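Local structure of polyketide biosynthesis cytochrome P450 PksS (Bacillus subtilis, 4YZR) at residues 54-59 and 300-305; 124-129 and 143-148; 248-253 and 363-368. The protein acts as a heme-containing cytochrome P450 monooxygenase in the synthesis of the antibiotic polyketide bacillaene, taking dihydrobacillaene as its substrate. All blocks are in the same frame, centred on the assembly; numbering follows the deposited sequence.

Interaction 1: 54-59 and 300-305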
ATOM      1  N   MET A  54      -6.569  -8.604  15.008  1.00 10.95           N
ATOM      2  CA  MET A  54      -7.896  -9.064  14.519  1.00 11.04           C
ATOM      3  C   MET A  54      -9.010  -8.556  15.354  1.00 11.50           C
ATOM      4  O   MET A  54     -10.023  -8.111  14.777  1.00 13.82           O
ATOM      5  CB  MET A  54      -7.955 -10.583  14.313  1.00 10.67           C
ATOM      6  CG  MET A  54      -7.116 -11.141  13.227  1.00 13.28           C
ATOM      7  SD  MET A  54      -7.749 -10.592  11.619  1.00 16.24           S
ATOM      8  CE  MET A  54      -9.412 -11.030  11.632  1.00 26.01           C
ATOM      9  N   ALA A  55      -8.891  -8.615  16.644  1.00 11.66           N
ATOM     10  CA  ALA A  55      -9.996  -8.129  17.510  1.00 12.43           C
ATOM     11  C   ALA A  55     -10.257  -6.661  17.233  1.00 13.52           C
ATOM     12  O   ALA A  55     -11.407  -6.191  17.022  1.00 14.26           O
ATOM     13  CB  ALA A  55      -9.634  -8.307  18.950  1.00 12.57           C
ATOM     14  N   PHE A  56      -9.238  -5.815  17.150  1.00 12.54           N
ATOM     15  CA  PHE A  56      -9.427  -4.389  16.870  1.00 12.60           C
ATOM     16  C   PHE A  56      -9.891  -4.102  15.497  1.00 13.24           C
ATOM     17  O   PHE A  56     -10.631  -3.106  15.293  1.00 16.00           O
ATOM     18  CB  PHE A  56      -8.165  -3.587  17.204  1.00 12.62           C
ATOM     19  CG  PHE A  56      -8.012  -3.315  18.674  1.00 12.46           C
ATOM     20  CD1 PHE A  56      -7.363  -4.202  19.507  1.00 13.90           C
ATOM     21  CD2 PHE A  56      -8.542  -2.130  19.226  1.00 14.53           C
ATOM     22  CE1 PHE A  56      -7.251  -3.950  20.879  1.00 15.92           C
ATOM     23  CE2 PHE A  56      -8.361  -1.881  20.582  1.00 15.42           C
ATOM     24  CZ  PHE A  56      -7.773  -2.823  21.382  1.00 14.81           C
ATOM     25  N   LEU A  57      -9.590  -4.923  14.505  1.00 11.81           N
ATOM     26  CA  LEU A  57     -10.113  -4.741  13.136  1.00 12.79           C
ATOM     27  C   LEU A  57     -11.582  -5.031  13.011  1.00 16.03           C
ATOM     28  O   LEU A  57     -12.207  -4.508  12.090  1.00 21.87           O
ATOM     29  CB  LEU A  57      -9.220  -5.555  12.163  1.00 12.26           C
ATOM     30  CG  LEU A  57      -7.832  -5.029  11.950  1.00 12.85           C
ATOM     31  CD1 LEU A  57      -6.947  -6.019  11.226  1.00 14.56           C
ATOM     32  CD2 LEU A  57      -7.888  -3.731  11.163  1.00 14.19           C
ATOM     33  N   LYS A  58     -12.109  -5.805  13.908  1.00 13.46           N
ATOM     34  CA  LYS A  58     -13.539  -6.183  13.910  1.00 15.70           C
ATOM     35  C   LYS A  58     -14.331  -5.401  14.917  1.00 16.77           C
ATOM     36  O   LYS A  58     -15.558  -5.601  14.987  1.00 18.58           O
ATOM     37  CB  LYS A  58     -13.599  -7.703  14.302  1.00 17.44           C
ATOM     38  CG  LYS A  58     -13.000  -8.539  13.183  1.00 21.28           C
ATOM     39  CD  LYS A  58     -13.393  -9.991  13.411  1.00 29.39           C
ATOM     40  CE  LYS A  58     -12.282 -10.866  13.869  1.00 36.50           C
ATOM     41  NZ  LYS A  58     -12.401 -12.134  13.091  1.00 40.90           N
ATOM     42  N   ASP A  59     -13.731  -4.601  15.754  1.00 15.04           N
ATOM     43  CA  ASP A  59     -14.405  -4.053  16.939  1.00 14.14           C
ATOM     44  C   ASP A  59     -15.154  -2.793  16.487  1.00 14.63           C
ATOM     45  O   ASP A  59     -14.615  -1.815  16.036  1.00 13.81           O
ATOM     46  CB  ASP A  59     -13.306  -3.681  17.933  1.00 16.03           C
ATOM     47  CG  ASP A  59     -13.818  -3.269  19.261  1.00 19.09           C
ATOM     48  OD1 ASP A  59     -14.992  -2.767  19.379  1.00 18.70           O
ATOM     49  OD2 ASP A  59     -13.058  -3.226  20.255  1.00 21.64           O
ATOM     50  N   PHE A 300     -13.233   1.682  27.041  1.00 19.66           N
ATOM     51  CA  PHE A 300     -13.432   0.281  27.277  1.00 18.94           C
ATOM     52  C   PHE A 300     -12.162  -0.380  27.730  1.00 19.06           C
ATOM     53  O   PHE A 300     -11.012   0.143  27.497  1.00 20.55           O
ATOM     54  CB  PHE A 300     -14.014  -0.432  26.047  1.00 19.26           C
ATOM     55  CG  PHE A 300     -13.093  -0.471  24.800  1.00 17.99           C
ATOM     56  CD1 PHE A 300     -13.155   0.543  23.859  1.00 17.49           C
ATOM     57  CD2 PHE A 300     -12.320  -1.577  24.541  1.00 18.85           C
ATOM     58  CE1 PHE A 300     -12.365   0.496  22.697  1.00 18.66           C
ATOM     59  CE2 PHE A 300     -11.542  -1.632  23.380  1.00 20.26           C
ATOM     60  CZ  PHE A 300     -11.632  -0.610  22.464  1.00 18.12           C
ATOM     61  N   THR A 301     -12.270  -1.542  28.329  1.00 20.62           N
ATOM     62  CA  THR A 301     -11.131  -2.279  28.729  1.00 21.09           C
ATOM     63  C   THR A 301     -10.880  -3.484  27.797  1.00 22.12           C
ATOM     64  O   THR A 301     -11.800  -4.152  27.352  1.00 23.07           O
ATOM     65  CB  THR A 301     -11.331  -2.890  30.169  1.00 29.61           C
ATOM     66  OG1 THR A 301     -11.578  -1.807  31.032  1.00 30.38           O
ATOM     67  CG2 THR A 301     -10.151  -3.626  30.696  1.00 31.78           C
ATOM     68  N   TYR A 302      -9.615  -3.640  27.449  1.00 21.07           N
ATOM     69  CA  TYR A 302      -9.186  -4.762  26.623  1.00 20.45           C
ATOM     70  C   TYR A 302      -7.989  -5.370  27.209  1.00 17.88           C
ATOM     71  O   TYR A 302      -6.948  -4.748  27.325  1.00 19.49           O
ATOM     72  CB  TYR A 302      -8.856  -4.244  25.173  1.00 20.06           C
ATOM     73  CG  TYR A 302      -8.516  -5.396  24.209  1.00 18.72           C
ATOM     74  CD1 TYR A 302      -7.227  -5.882  24.079  1.00 18.57           C
ATOM     75  CD2 TYR A 302      -9.514  -6.006  23.480  1.00 17.52           C
ATOM     76  CE1 TYR A 302      -6.916  -6.942  23.265  1.00 17.41           C
ATOM     77  CE2 TYR A 302      -9.224  -7.167  22.714  1.00 18.70           C
ATOM     78  CZ  TYR A 302      -7.924  -7.548  22.532  1.00 16.39           C
ATOM     79  OH  TYR A 302      -7.637  -8.665  21.798  1.00 18.42           O
ATOM     80  N   LYS A 303      -8.093  -6.634  27.683  1.00 20.53           N
ATOM     81  CA  LYS A 303      -6.970  -7.360  28.322  1.00 21.82           C
ATOM     82  C   LYS A 303      -6.362  -6.580  29.503  1.00 22.33           C
ATOM     83  O   LYS A 303      -5.158  -6.440  29.624  1.00 28.85           O
ATOM     84  CB  LYS A 303      -5.904  -7.843  27.297  1.00 22.18           C
ATOM     85  CG  LYS A 303      -6.399  -8.969  26.371  1.00 22.16           C
ATOM     86  CD  LYS A 303      -5.351  -9.607  25.532  1.00 22.62           C
ATOM     87  CE  LYS A 303      -5.938 -10.713  24.692  1.00 23.84           C
ATOM     88  NZ  LYS A 303      -4.942 -11.316  23.768  1.00 25.54           N
ATOM     89  N   GLY A 304      -7.252  -5.941  30.229  1.00 26.40           N
ATOM     90  CA  GLY A 304      -6.846  -5.119  31.395  1.00 25.73           C
ATOM     91  C   GLY A 304      -6.425  -3.700  31.114  1.00 27.24           C
ATOM     92  O   GLY A 304      -6.055  -2.959  32.024  1.00 31.77           O
ATOM     93  N   HIS A 305      -6.384  -3.308  29.843  1.00 23.68           N
ATOM     94  CA  HIS A 305      -5.937  -1.970  29.441  1.00 23.26           C
ATOM     95  C   HIS A 305      -7.069  -1.068  29.267  1.00 20.06           C
ATOM     96  O   HIS A 305      -8.054  -1.422  28.676  1.00 21.43           O
ATOM     97  CB  HIS A 305      -5.120  -2.029  28.096  1.00 20.33           C
ATOM     98  CG  HIS A 305      -3.887  -2.844  28.204  1.00 20.90           C
ATOM     99  ND1 HIS A 305      -3.866  -4.182  27.864  1.00 28.37           N
ATOM    100  CD2 HIS A 305      -2.654  -2.574  28.716  1.00 21.70           C
ATOM    101  CE1 HIS A 305      -2.686  -4.687  28.135  1.00 22.12           C
ATOM    102  NE2 HIS A 305      -1.927  -3.723  28.621  1.00 28.14           N
TER
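The carbonyl oxygen of Tyr302, whose ring packs on Phe56, takes two bonds from one residue: His305 N lies 3.0 Å from Tyr302 O, and the imidazole His305 ND1 lies 3.2 Å from it, in the carbonyl plane. The backbone bond closes the type I' turn between strands 300-302 and 305-307, and the imidazole adds a second grip on the same oxygen. With CG anti to the backbone N (chi1 -175°), the tyrosine ring is carried toward helix 50-58. Phe56 drives an edge into its face, CE1 standing 3.6 Å above the centre of the Tyr302 ring with the planes at 57°, an edge-to-face pair. On its other flank Phe56 CE2 meets the edge of Phe300, 4.0 Å from Phe300 CZ. Ala55 CB rests 3.5 Å from Tyr302 OH. Asp59 OD2 approaches Phe300 CZ at 3.7 Å, and both residues share Arg61, by salt bridge and cation-pi contact respectively. Three rings thus provide the apolar middle. The two segments share no hydrogen bond; the polar link from hairpin to helix 50-58 runs through Tyr302 OH and Asp52, earlier on that helix, while Arg61 serves the Asp59 and Phe300 side.

Interaction 2: 124-129 and 143-148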
ATOM      1  N   GLN A 124       3.229  -6.057 -20.992  1.00 11.94           N
ATOM      2  CA  GLN A 124       3.884  -5.272 -22.006  1.00 13.40           C
ATOM      3  C   GLN A 124       4.688  -4.197 -21.346  1.00 14.43           C
ATOM      4  O   GLN A 124       5.833  -3.936 -21.763  1.00 15.01           O
ATOM      5  CB  GLN A 124       2.902  -4.641 -22.994  1.00 17.51           C
ATOM      6  CG  GLN A 124       2.367  -5.630 -23.933  1.00 25.23           C
ATOM      7  CD  GLN A 124       1.424  -4.913 -24.870  1.00 32.23           C
ATOM      8  OE1 GLN A 124       1.896  -4.090 -25.666  1.00 37.67           O
ATOM      9  NE2 GLN A 124       0.108  -5.166 -24.747  1.00 38.51           N
ATOM     10  N   ILE A 125       4.161  -3.564 -20.314  1.00 12.76           N
ATOM     11  CA  ILE A 125       4.935  -2.537 -19.561  1.00 11.59           C
ATOM     12  C   ILE A 125       6.110  -3.139 -18.943  1.00 11.62           C
ATOM     13  O   ILE A 125       7.266  -2.589 -19.058  1.00 12.53           O
ATOM     14  CB  ILE A 125       4.037  -1.864 -18.474  1.00 12.25           C
ATOM     15  CG1 ILE A 125       2.894  -1.113 -19.123  1.00 13.33           C
ATOM     16  CG2 ILE A 125       4.837  -0.963 -17.555  1.00 13.85           C
ATOM     17  CD1 ILE A 125       1.761  -0.878 -18.131  1.00 14.40           C
ATOM     18  N   ALA A 126       6.017  -4.260 -18.315  1.00 11.12           N
ATOM     19  CA  ALA A 126       7.163  -4.928 -17.713  1.00 12.04           C
ATOM     20  C   ALA A 126       8.234  -5.219 -18.722  1.00 11.97           C
ATOM     21  O   ALA A 126       9.422  -4.940 -18.470  1.00 12.73           O
ATOM     22  CB  ALA A 126       6.817  -6.190 -16.936  1.00 12.37           C
ATOM     23  N   GLU A 127       7.835  -5.773 -19.841  1.00 11.90           N
ATOM     24  CA  GLU A 127       8.846  -6.114 -20.899  1.00 13.23           C
ATOM     25  C   GLU A 127       9.486  -4.925 -21.463  1.00 13.56           C
ATOM     26  O   GLU A 127      10.760  -4.941 -21.624  1.00 14.70           O
ATOM     27  CB  GLU A 127       8.178  -7.030 -21.918  1.00 16.99           C
ATOM     28  CG  GLU A 127       7.769  -8.416 -21.326  1.00 22.29           C
ATOM     29  CD  GLU A 127       8.828  -9.264 -20.547  1.00 23.99           C
ATOM     30  OE1 GLU A 127       9.932  -9.419 -21.019  1.00 30.77           O
ATOM     31  OE2 GLU A 127       8.479  -9.942 -19.582  1.00 28.44           O
ATOM     32  N   GLN A 128       8.859  -3.825 -21.631  1.00 13.35           N
ATOM     33  CA  GLN A 128       9.474  -2.605 -22.086  1.00 15.35           C
ATOM     34  C   GLN A 128      10.458  -2.076 -21.080  1.00 14.55           C
ATOM     35  O   GLN A 128      11.562  -1.606 -21.420  1.00 14.33           O
ATOM     36  CB  GLN A 128       8.428  -1.502 -22.352  1.00 18.84           C
ATOM     37  CG  GLN A 128       8.900  -0.118 -22.704  1.00 26.27           C
ATOM     38  CD  GLN A 128       9.300   0.783 -21.518  1.00 31.37           C
ATOM     39  OE1 GLN A 128       8.449   1.161 -20.689  1.00 40.35           O
ATOM     40  NE2 GLN A 128      10.562   1.233 -21.491  1.00 39.02           N
ATOM     41  N   LEU A 129      10.120  -2.110 -19.792  1.00 12.33           N
ATOM     42  CA  LEU A 129      11.046  -1.620 -18.788  1.00 12.73           C
ATOM     43  C   LEU A 129      12.262  -2.498 -18.717  1.00 12.40           C
ATOM     44  O   LEU A 129      13.431  -1.999 -18.576  1.00 12.80           O
ATOM     45  CB  LEU A 129      10.391  -1.532 -17.377  1.00 11.46           C
ATOM     46  CG  LEU A 129       9.283  -0.506 -17.293  1.00 11.30           C
ATOM     47  CD1 LEU A 129       8.475  -0.756 -16.032  1.00 11.43           C
ATOM     48  CD2 LEU A 129       9.852   0.908 -17.305  1.00 12.24           C
ATOM     49  N   LYS A 143      14.319   2.912  -9.527  1.00 11.16           N
ATOM     50  CA  LYS A 143      14.142   3.793 -10.633  1.00 11.77           C
ATOM     51  C   LYS A 143      13.726   3.159 -11.925  1.00 11.52           C
ATOM     52  O   LYS A 143      12.973   3.731 -12.754  1.00 13.27           O
ATOM     53  CB  LYS A 143      15.445   4.626 -10.769  1.00 16.64           C
ATOM     54  CG  LYS A 143      15.386   5.735 -11.785  1.00 23.36           C
ATOM     55  CD  LYS A 143      16.748   6.493 -11.818  1.00 31.10           C
ATOM     56  CE  LYS A 143      18.007   5.691 -12.162  1.00 37.80           C
ATOM     57  NZ  LYS A 143      17.828   4.571 -13.144  1.00 45.32           N
ATOM     58  N   SER A 144      14.310   1.984 -12.188  1.00 11.57           N
ATOM     59  CA  SER A 144      14.169   1.334 -13.468  1.00 12.27           C
ATOM     60  C   SER A 144      12.958   0.479 -13.620  1.00 12.17           C
ATOM     61  O   SER A 144      12.616   0.120 -14.716  1.00 13.58           O
ATOM     62  CB  SER A 144      15.425   0.531 -13.793  1.00 13.47           C
ATOM     63  OG  SER A 144      15.562  -0.549 -12.956  1.00 17.34           O
ATOM     64  N   PHE A 145      12.365   0.015 -12.493  1.00 10.64           N
ATOM     65  CA  PHE A 145      11.379  -1.057 -12.642  1.00 11.60           C
ATOM     66  C   PHE A 145      10.276  -0.940 -11.552  1.00 11.08           C
ATOM     67  O   PHE A 145       9.086  -0.815 -11.935  1.00 10.76           O
ATOM     68  CB  PHE A 145      12.109  -2.427 -12.472  1.00 11.60           C
ATOM     69  CG  PHE A 145      11.264  -3.649 -12.853  1.00 11.95           C
ATOM     70  CD1 PHE A 145      10.804  -3.808 -14.114  1.00 13.34           C
ATOM     71  CD2 PHE A 145      11.032  -4.613 -11.896  1.00 12.22           C
ATOM     72  CE1 PHE A 145      10.022  -4.922 -14.467  1.00 13.32           C
ATOM     73  CE2 PHE A 145      10.336  -5.751 -12.232  1.00 14.08           C
ATOM     74  CZ  PHE A 145       9.827  -5.869 -13.466  1.00 12.94           C
ATOM     75  N   ALA A 146      10.608  -0.939 -10.306  1.00 10.14           N
ATOM     76  CA  ALA A 146       9.558  -1.007  -9.216  1.00  9.91           C
ATOM     77  C   ALA A 146       8.821   0.262  -9.185  1.00  9.82           C
ATOM     78  O   ALA A 146       7.585   0.225  -8.956  1.00 10.48           O
ATOM     79  CB  ALA A 146      10.213  -1.297  -7.928  1.00 10.14           C
ATOM     80  N   SER A 147       9.430   1.467  -9.320  1.00  9.91           N
ATOM     81  CA  SER A 147       8.680   2.726  -9.328  0.50 10.54           C
ATOM     82  C   SER A 147       7.893   2.961 -10.615  1.00 11.41           C
ATOM     83  O   SER A 147       6.708   3.295 -10.583  1.00 11.69           O
ATOM     84  CB  SER A 147       9.620   3.901  -9.003  0.50 11.82           C
ATOM     85  OG  SER A 147      10.266   3.748  -7.738  0.50 11.35           O
ATOM     86  N   PRO A 148       8.472   2.759 -11.825  1.00  9.87           N
ATOM     87  CA  PRO A 148       7.720   3.110 -13.060  1.00 10.64           C
ATOM     88  C   PRO A 148       6.607   2.180 -13.363  1.00 10.88           C
ATOM     89  O   PRO A 148       5.588   2.606 -13.838  1.00 12.40           O
ATOM     90  CB  PRO A 148       8.782   3.137 -14.186  1.00 12.12           C
ATOM     91  CG  PRO A 148       9.931   2.397 -13.581  1.00 13.24           C
ATOM     92  CD  PRO A 148       9.928   2.560 -12.115  1.00 11.49           C
TER
HETATM   93  O   HOH W   1      13.666   0.451 -17.222  1.00 14.24           O
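Leu129 and Phe145 meet as aliphatic stem against aromatic edge. Phe145 turns the rim of its ring, not its face, to helix 119-133: Leu129 CB lies in the ring plane, 4.0 Å from Phe145 CD1, and one atom farther along the same rim Phe145 CE1 comes within 4.0 Å of the backbone oxygen Ala126 O. The methyl of Ala126 adds a looser contact, CB to Phe145 CE1 at 4.2 Å. The ring gets there because CG stands anti to the backbone N (chi1 -169°), which brings the ring edge up to helix 119-133 from a wider, pi-type turn in the backbone at 143-146.

Leu129 then works in two directions. Its CB serves the phenylalanine and also approaches the backbone oxygen Ser144 O at 3.8 Å, whereas its outer branch CD2 crosses Pro148 at a slant, 4.0 Å from the proline CB. Leu129 thus spans two neighbours on the same segment, its stem at the aromatic edge and its tip at the pyrrolidine ring.

Polar backbone atoms at this seam are joined by a water. It donates to Leu129 O at 2.8 Å and to Ser144 O at 2.7 Å, so two carbonyls that could not bond to each other are linked by one shared donor molecule.

Around the pair, the end of helix 141-146 and the first residue of helix 148-158 lie against helix 119-133, which corresponds to helix D of the P450 fold, the other two together to helix E. Leu149 of helix 148-158 touches Ala126 and Leu129, the Phe145 ring runs on to Ala365 and Leu369 of helix 355-372, and Ala146 packs on Leu250 of helix 228-259.

Interaction 3: 248-253 and 363-368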
ATOM      1  N   ASN A 248       6.318  -0.337  -3.387  1.00  9.38           N
ATOM      2  CA  ASN A 248       7.039  -0.956  -2.290  1.00 10.06           C
ATOM      3  C   ASN A 248       6.865  -2.463  -2.328  1.00 10.66           C
ATOM      4  O   ASN A 248       7.829  -3.155  -1.929  1.00 11.34           O
ATOM      5  CB  ASN A 248       6.660  -0.326  -0.972  1.00 10.57           C
ATOM      6  CG  ASN A 248       7.176   1.058  -0.840  1.00 10.78           C
ATOM      7  OD1 ASN A 248       8.195   1.327  -1.538  1.00 13.23           O
ATOM      8  ND2 ASN A 248       6.578   1.846  -0.069  1.00 12.85           N
ATOM      9  N   LEU A 249       5.738  -3.001  -2.683  1.00  9.61           N
ATOM     10  CA  LEU A 249       5.688  -4.448  -2.861  1.00  9.53           C
ATOM     11  C   LEU A 249       6.788  -4.890  -3.823  1.00  9.46           C
ATOM     12  O   LEU A 249       7.512  -5.875  -3.617  1.00 10.35           O
ATOM     13  CB  LEU A 249       4.333  -4.941  -3.339  1.00 12.09           C
ATOM     14  CG  LEU A 249       4.218  -6.418  -3.722  1.00 13.14           C
ATOM     15  CD1 LEU A 249       4.589  -7.372  -2.586  1.00 15.18           C
ATOM     16  CD2 LEU A 249       2.838  -6.772  -4.240  1.00 14.42           C
ATOM     17  N   LEU A 250       6.842  -4.220  -4.987  1.00  9.01           N
ATOM     18  CA  LEU A 250       7.806  -4.666  -5.990  1.00  8.85           C
ATOM     19  C   LEU A 250       9.187  -4.474  -5.533  1.00  9.07           C
ATOM     20  O   LEU A 250      10.064  -5.334  -5.777  1.00 10.61           O
ATOM     21  CB  LEU A 250       7.565  -3.912  -7.273  1.00  9.67           C
ATOM     22  CG  LEU A 250       6.235  -4.104  -7.964  1.00 11.71           C
ATOM     23  CD1 LEU A 250       6.081  -3.393  -9.284  1.00 12.17           C
ATOM     24  CD2 LEU A 250       5.767  -5.520  -8.048  1.00 14.12           C
ATOM     25  N   GLY A 251       9.520  -3.341  -4.889  1.00  8.65           N
ATOM     26  CA  GLY A 251      10.879  -3.101  -4.471  1.00  8.20           C
ATOM     27  C   GLY A 251      11.323  -3.996  -3.344  1.00  9.00           C
ATOM     28  O   GLY A 251      12.377  -4.656  -3.369  1.00 10.34           O
ATOM     29  N   SER A 252      10.529  -3.968  -2.261  1.00  9.47           N
ATOM     30  CA  SER A 252      10.860  -4.757  -1.124  1.00  9.01           C
ATOM     31  C   SER A 252      10.743  -6.222  -1.394  1.00 11.80           C
ATOM     32  O   SER A 252      11.491  -6.999  -0.834  1.00 11.80           O
ATOM     33  CB  SER A 252       9.962  -4.375   0.046  1.00 11.86           C
ATOM     34  OG  SER A 252      10.169  -3.029   0.410  1.00 13.00           O
ATOM     35  N   GLY A 253       9.815  -6.626  -2.228  1.00 11.18           N
ATOM     36  CA  GLY A 253       9.753  -8.059  -2.611  1.00 11.20           C
ATOM     37  C   GLY A 253      10.972  -8.466  -3.384  1.00 12.29           C
ATOM     38  O   GLY A 253      11.477  -9.569  -3.126  1.00 12.59           O
ATOM     39  N   HIS A 363       2.791 -10.591  -9.494  1.00  9.33           N
ATOM     40  CA  HIS A 363       2.930 -11.844 -10.293  1.00 10.68           C
ATOM     41  C   HIS A 363       3.740 -11.537 -11.527  1.00 11.86           C
ATOM     42  O   HIS A 363       4.721 -12.252 -11.793  1.00 12.37           O
ATOM     43  CB  HIS A 363       1.497 -12.325 -10.591  1.00 12.27           C
ATOM     44  CG  HIS A 363       1.403 -13.485 -11.515  1.00 16.93           C
ATOM     45  ND1 HIS A 363       1.848 -13.520 -12.820  1.00 21.15           N
ATOM     46  CD2 HIS A 363       0.738 -14.624 -11.318  1.00 19.09           C
ATOM     47  CE1 HIS A 363       1.426 -14.646 -13.402  1.00 19.38           C
ATOM     48  NE2 HIS A 363       0.805 -15.355 -12.490  1.00 21.87           N
ATOM     49  N   ILE A 364       3.322 -10.552 -12.282  1.00 10.20           N
ATOM     50  CA  ILE A 364       3.919 -10.272 -13.571  1.00  9.96           C
ATOM     51  C   ILE A 364       5.335  -9.819 -13.365  1.00 10.72           C
ATOM     52  O   ILE A 364       6.285 -10.265 -14.047  1.00 12.01           O
ATOM     53  CB  ILE A 364       3.107  -9.287 -14.342  1.00 10.98           C
ATOM     54  CG1 ILE A 364       1.821  -9.951 -14.767  1.00 12.28           C
ATOM     55  CG2 ILE A 364       3.899  -8.763 -15.527  1.00 11.12           C
ATOM     56  CD1 ILE A 364       0.723  -9.056 -15.262  1.00 12.84           C
ATOM     57  N   ALA A 365       5.555  -8.857 -12.491  1.00 10.16           N
ATOM     58  CA  ALA A 365       6.833  -8.226 -12.367  1.00 11.33           C
ATOM     59  C   ALA A 365       7.866  -9.166 -11.847  1.00 11.04           C
ATOM     60  O   ALA A 365       9.016  -9.180 -12.382  1.00 11.61           O
ATOM     61  CB  ALA A 365       6.747  -7.020 -11.428  1.00 11.73           C
ATOM     62  N   PHE A 366       7.622  -9.905 -10.800  1.00 10.87           N
ATOM     63  CA  PHE A 366       8.657 -10.796 -10.239  1.00 12.04           C
ATOM     64  C   PHE A 366       9.010 -11.870 -11.230  1.00 11.91           C
ATOM     65  O   PHE A 366      10.200 -12.120 -11.449  1.00 13.43           O
ATOM     66  CB  PHE A 366       8.231 -11.408  -8.950  1.00 12.12           C
ATOM     67  CG  PHE A 366       7.994 -10.402  -7.811  1.00 11.11           C
ATOM     68  CD1 PHE A 366       8.885  -9.403  -7.495  1.00 12.74           C
ATOM     69  CD2 PHE A 366       6.864 -10.495  -7.066  1.00 12.17           C
ATOM     70  CE1 PHE A 366       8.560  -8.505  -6.387  1.00 13.59           C
ATOM     71  CE2 PHE A 366       6.551  -9.662  -6.040  1.00 11.37           C
ATOM     72  CZ  PHE A 366       7.408  -8.660  -5.723  1.00 11.53           C
ATOM     73  N   LYS A 367       8.035 -12.473 -11.885  1.00 11.63           N
ATOM     74  CA  LYS A 367       8.336 -13.518 -12.908  1.00 12.41           C
ATOM     75  C   LYS A 367       9.143 -12.906 -13.988  1.00 12.46           C
ATOM     76  O   LYS A 367      10.134 -13.544 -14.488  1.00 13.89           O
ATOM     77  CB  LYS A 367       7.065 -14.101 -13.379  1.00 14.97           C
ATOM     78  CG  LYS A 367       6.461 -15.156 -12.560  1.00 18.12           C
ATOM     79  CD  LYS A 367       5.133 -15.690 -13.127  1.00 22.84           C
ATOM     80  CE  LYS A 367       5.091 -16.101 -14.560  1.00 25.90           C
ATOM     81  NZ  LYS A 367       3.650 -16.444 -14.879  1.00 29.54           N
ATOM     82  N   ALA A 368       8.791 -11.760 -14.515  1.00 11.44           N
ATOM     83  CA  ALA A 368       9.426 -11.182 -15.635  1.00 12.80           C
ATOM     84  C   ALA A 368      10.827 -10.811 -15.314  1.00 12.27           C
ATOM     85  O   ALA A 368      11.747 -11.025 -16.189  1.00 12.93           O
ATOM     86  CB  ALA A 368       8.650 -10.039 -16.212  1.00 13.55           C
TER
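Phe366 pushes its ring against the backbone of Leu249, Leu250 and Gly253, and its course can be traced outward atom by atom. From CB, CG stands anti to the carbonyl carbon (chi1 -63°), beside the backbone N, which slants the ring from helix 355-372 toward helix 228-259. Phe366 CE1 arrives 3.6 Å from Leu250 O. The carbonyl carbon Gly253 C lies 3.9 Å from the same Phe366 CE1. At the tip, Phe366 CZ stops 3.5 Å from Leu249 O, an oxygen lying in the ring plane, so that the weakly positive hydrogen rim of the phenyl group probably faces a partly negative carbonyl. Phe366 CZ also lies 3.9 Å from Gly253 CA, where the absence of a side chain lets the ring settle directly against the backbone.

The two helices are the I-helix and L-helix of the cytochrome P450 fold, the long central helix and the one that follows the heme-thiolate cysteine. The axes of the two short segments come within 10.5 Å and cross at -29°, running roughly parallel.

One face of the same ring is met by Leu250 CD2, 4.2 Å from Phe366 CZ; that methyl also touches Ala365 CB at 3.8 Å, one residue earlier on helix 355-372. Leu281 of helix 274-285 packs on Phe366 as well. Leu250 O accepts a hydrogen bond from the hydroxyl of Thr254, while the side chain of Leu249 continues beyond the seam to touch the heme.

Interactions 2 and 3 form one neighbourhood, their centres about 10 Å apart, whereas interaction 1 lies across the centre of the chain, its centre about 43 Å from that of interaction 2 and about 35 Å from that of interaction 3. Ala146 CB packs on Gly251 N at 3.7 Å, and Glu127 OE2 lies 3.4 Å from Ala368 CB, so helices 119-133, 141-146, 228-259 and 355-372 pack together in one helical region, which reaches the heme through Leu249. Along the chain, interaction 2 is nested within the span closed by interaction 1, while interactions 1 and 3 interleave. Interaction 1 belongs instead to the strand-rich side, joining helix 50-58 to a hairpin. Distant sequence is thereby drawn together on opposite sides of the chain's centre.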